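Local atomic coordinates of putative two-component sensor histidine kinase protein (Sinorhizobium meliloti, PDB entry 3HCY), a protein that probably acts as a light-responsive sensor histidine kinase, using ATP to phosphorylate a protein histidine, and is represented here by its GAF domain. Residues A[14-19]-A[39-44]; A[27-30]-A[34-37]. All blocks are in the same frame, centred on the assembly; numbering follows the deposited sequence.

Interaction 1 (A[14-19]-A[39-44]); sequences AIQGAL and AARGLS
In this GAF domain, Q16 near the C-terminal end of helix 5-19 reaches R41 at the end of strand 35-41, an outermost strand of the antiparallel sheet within this chain. The contact joins helix to sheet margin and illustrates how two long polar side chains can span a gap that the backbones leave wide: even the nearest pair, Q16 CA and R41 CA, is 9.9 Å apart. Only about 105 Å² is buried between the segments, as expected of a surface contact.

Q16 has CG anti to its own carbonyl carbon (chi1 -67°) and stays extended beyond it, which carries the amide out from the helix toward the strand. R41 comes from the other side with CG set between backbone N and carbonyl carbon, then bends at chi2. The two side chains cross at about a right angle. The amide end of Q16 lies at the edge of the guanidinium, with the two planes turned 49° apart, so the flat groups do not stack.

The charge of R41 has stronger partners one and two helical turns back: its NH2 forms a salt bridge with D13 and its NH1 another with E9. The R41 side chain also packs on L12 of the same helix. R139 of the second subunit packs against R41 as well, placing this corner at the subunit interface. Two acidic residues therefore fix the guanidinium against the helix, while Q16 extends the same polar row by one further turn.

At the meeting point, Q16 CD lies in the guanidinium plane, 3.5 Å from R41 NE and 3.8 Å from R41 NH2.

Interaction 2 (A[27-30]-A[34-37]); sequences LLFD and TMRF
L27 and F37 form a non-hydrogen-bonded pair in the antiparallel hairpin formed by strands 23-29 and 35-41. Their side chains run alongside one another, pointing the same way. L27 CD2 sits over the middle of the F37 ring, 3.4 Å from its centroid and 12° off the ring normal, a CH-pi contact. Y47 of helix 45-50 and Y111 of strand 104-112 also touch F37.

L28 comes next and makes the hydrogen-bonded pair with R36: L28 N donates to R36 O at 2.9 Å, and R36 N returns a bond to L28 O, also 2.9 Å long. Both side chains leave from the face of the sheet opposite L27 and F37.

F29 brings the walk back to the L27 face. Its partner M35, bent at chi2 and chi3, lays SD over one face of the F29 ring, 4.5 Å from the centroid, a Met-aromatic contact. M35 CG stands above the same face but off toward the rim, closest to F29 CE1 at 3.5 Å.

At D30 the strand gives way to the turn, and the backbone bond from D30 N to T34 O is weak. The side chain takes over: with CG between backbone N and carbonyl carbon (chi1 83°), the carboxylate swings across to the returning segment. T34 N donates to D30 OD1 at 3.1 Å, arriving from above the carboxylate plane. D30 OD2 presents its anti lone pair to R36 NE in a salt bridge of 2.8 Å, although D30 OD2 stands 33° out of the plane of the R36 guanidinium; T34 OG1 lies 2.7 Å from the same D30 OD2.

One carboxylate thus ties the hairpin's end to both a backbone N-H and a cationic side chain, and the neighbouring positive charge would probably favour its ionised form.

In the fold
Both contacts draw on strand 35-41: interaction 2 uses its beginning and interaction 1 its end, with centres about 17 Å apart on opposite sides of the chain's centre. Along the sequence interaction 2 is nested within the loop closed by interaction 1, since helix 5-19 leads into strand 23-29, which turns back as strand 35-41. The strand's far end comes back beside the preceding helix. The two contacts touch where L43 CD1 packs 3.5 Å from F37 CE1. Within the GAF domain the hairpin contact is the backbone-bonded one, whereas interaction 1 is a side-chain contact between helix 5-19 and the end of the edge strand, beside the second subunit.

Interaction 1 (A[14-19]-A[39-44])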
# COMPACT_ATOMS: atom_id res chain seq x y z
N ALA A 14 -0.64 6.40 -4.97
CA ALA A 14 0.01 6.45 -3.68
C ALA A 14 1.48 6.79 -3.89
O ALA A 14 2.01 7.55 -3.13
CB ALA A 14 -0.15 5.13 -2.90
N ILE A 15 2.14 6.25 -4.90
CA ILE A 15 3.55 6.54 -5.06
C ILE A 15 3.80 8.05 -5.16
O ILE A 15 4.72 8.57 -4.53
CB ILE A 15 4.20 5.86 -6.27
CG1 ILE A 15 4.53 4.39 -5.93
CG2 ILE A 15 5.47 6.55 -6.61
CD1 ILE A 15 4.11 3.31 -7.08
N GLN A 16 2.94 8.73 -5.93
CA GLN A 16 3.07 10.16 -6.18
C GLN A 16 2.84 11.01 -4.95
O GLN A 16 3.58 11.97 -4.69
CB GLN A 16 2.06 10.59 -7.26
CG GLN A 16 2.39 9.98 -8.68
CD GLN A 16 1.34 10.35 -9.75
OE1 GLN A 16 0.19 10.63 -9.40
NE2 GLN A 16 1.72 10.35 -11.03
N GLY A 17 1.79 10.67 -4.23
CA GLY A 17 1.43 11.35 -3.04
C GLY A 17 2.37 11.09 -1.90
O GLY A 17 2.70 12.02 -1.15
N ALA A 18 2.82 9.85 -1.72
CA ALA A 18 3.77 9.54 -0.63
C ALA A 18 5.25 9.93 -0.92
O ALA A 18 6.01 10.22 0.01
CB ALA A 18 3.66 8.08 -0.18
N LEU A 19 5.66 9.95 -2.18
CA LEU A 19 7.09 10.08 -2.47
C LEU A 19 7.47 11.23 -3.37
O LEU A 19 8.68 11.40 -3.62
CB LEU A 19 7.69 8.83 -3.10
CG LEU A 19 7.47 7.45 -2.46
CD1 LEU A 19 7.85 6.34 -3.45
CD2 LEU A 19 8.24 7.32 -1.12
N ALA A 39 2.34 -0.90 -15.93
CA ALA A 39 1.77 0.43 -15.65
C ALA A 39 2.86 1.45 -15.48
O ALA A 39 3.98 1.07 -15.07
CB ALA A 39 0.86 0.40 -14.37
N ALA A 40 2.54 2.73 -15.73
CA ALA A 40 3.57 3.77 -15.69
C ALA A 40 3.05 5.18 -15.80
O ALA A 40 2.01 5.41 -16.39
CB ALA A 40 4.62 3.51 -16.79
N ARG A 41 3.75 6.13 -15.19
CA ARG A 41 3.69 7.52 -15.66
C ARG A 41 4.93 8.30 -15.36
O ARG A 41 5.63 7.91 -14.46
CB ARG A 41 2.53 8.24 -14.98
CG ARG A 41 2.25 7.98 -13.56
CD ARG A 41 0.67 8.00 -13.41
NE ARG A 41 0.11 8.08 -12.04
CZ ARG A 41 -1.05 7.58 -11.62
NH1 ARG A 41 -1.84 6.85 -12.39
NH2 ARG A 41 -1.39 7.76 -10.36
N GLY A 42 5.28 9.37 -16.05
CA GLY A 42 5.20 9.57 -17.45
C GLY A 42 6.60 9.08 -17.92
O GLY A 42 7.55 9.83 -17.98
N LEU A 43 6.71 7.76 -18.10
CA LEU A 43 7.64 7.17 -19.01
C LEU A 43 6.97 7.17 -20.38
O LEU A 43 5.74 7.01 -20.49
CB LEU A 43 7.95 5.71 -18.62
CG LEU A 43 8.61 5.56 -17.24
CD1 LEU A 43 8.97 4.11 -16.92
CD2 LEU A 43 9.84 6.48 -17.11
N SER A 44 7.78 7.30 -21.42
CA SER A 44 7.29 7.09 -22.77
C SER A 44 7.35 5.57 -23.09
O SER A 44 8.17 4.81 -22.52
CB SER A 44 8.15 7.87 -23.74
OG SER A 44 9.38 7.20 -23.80

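Interaction 2 (A[27-30]-A[34-37])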
# COMPACT_ATOMS: atom_id res chain seq x y z
N LEU A 27 6.68 -3.13 -12.99
CA LEU A 27 7.02 -4.16 -13.96
C LEU A 27 6.88 -5.52 -13.28
O LEU A 27 7.17 -5.70 -12.09
CB LEU A 27 8.44 -3.94 -14.56
CG LEU A 27 8.89 -2.57 -15.14
CD1 LEU A 27 9.05 -1.47 -14.02
CD2 LEU A 27 10.15 -2.59 -15.97
N LEU A 28 6.49 -6.50 -14.07
CA LEU A 28 6.29 -7.86 -13.57
C LEU A 28 6.97 -8.88 -14.51
O LEU A 28 7.16 -8.62 -15.69
CB LEU A 28 4.76 -8.15 -13.45
CG LEU A 28 4.03 -7.46 -12.28
CD1 LEU A 28 2.63 -7.93 -12.22
CD2 LEU A 28 4.72 -7.75 -10.97
N PHE A 29 7.37 -10.03 -13.98
CA PHE A 29 7.90 -11.08 -14.84
C PHE A 29 6.84 -11.64 -15.71
O PHE A 29 5.67 -11.64 -15.34
CB PHE A 29 8.49 -12.23 -14.06
CG PHE A 29 9.86 -11.95 -13.58
CD1 PHE A 29 10.85 -11.57 -14.49
CD2 PHE A 29 10.17 -12.02 -12.24
CE1 PHE A 29 12.09 -11.28 -14.06
CE2 PHE A 29 11.41 -11.74 -11.82
CZ PHE A 29 12.38 -11.36 -12.73
N ASP A 30 7.28 -12.10 -16.88
CA ASP A 30 6.43 -12.72 -17.86
C ASP A 30 6.92 -14.15 -17.97
O ASP A 30 7.91 -14.53 -17.35
CB ASP A 30 6.48 -11.93 -19.18
CG ASP A 30 7.64 -12.29 -20.02
OD1 ASP A 30 8.33 -13.26 -19.67
OD2 ASP A 30 7.89 -11.60 -21.03
N THR A 34 11.17 -12.67 -18.60
CA THR A 34 11.56 -11.31 -18.86
C THR A 34 10.64 -10.24 -18.16
O THR A 34 9.43 -10.37 -18.09
CB THR A 34 11.75 -11.07 -20.38
OG1 THR A 34 10.53 -11.37 -21.00
CG2 THR A 34 12.88 -11.92 -21.04
N MET A 35 11.23 -9.17 -17.61
CA MET A 35 10.46 -8.10 -16.90
C MET A 35 9.75 -7.22 -17.87
O MET A 35 10.31 -6.87 -18.89
CB MET A 35 11.37 -7.23 -16.04
CG MET A 35 11.74 -7.90 -14.71
SD MET A 35 11.10 -7.14 -13.22
CE MET A 35 9.44 -7.02 -13.75
N ARG A 36 8.55 -6.82 -17.53
CA ARG A 36 7.65 -6.09 -18.42
C ARG A 36 6.83 -5.03 -17.70
O ARG A 36 6.12 -5.34 -16.74
CB ARG A 36 6.65 -7.07 -19.03
CG ARG A 36 7.27 -8.09 -19.89
CD ARG A 36 6.49 -8.36 -21.16
NE ARG A 36 7.36 -9.06 -22.13
CZ ARG A 36 8.28 -8.48 -22.89
NH1 ARG A 36 8.46 -7.19 -22.79
NH2 ARG A 36 9.03 -9.17 -23.74
N PHE A 37 6.86 -3.81 -18.20
CA PHE A 37 5.94 -2.77 -17.72
C PHE A 37 4.51 -3.28 -17.78
O PHE A 37 4.24 -4.01 -18.69
CB PHE A 37 6.10 -1.49 -18.54
CG PHE A 37 7.48 -0.88 -18.39
CD1 PHE A 37 7.72 0.06 -17.39
CD2 PHE A 37 8.52 -1.32 -19.16
CE1 PHE A 37 8.99 0.60 -17.21
CE2 PHE A 37 9.78 -0.80 -19.00
CZ PHE A 37 10.03 0.17 -18.01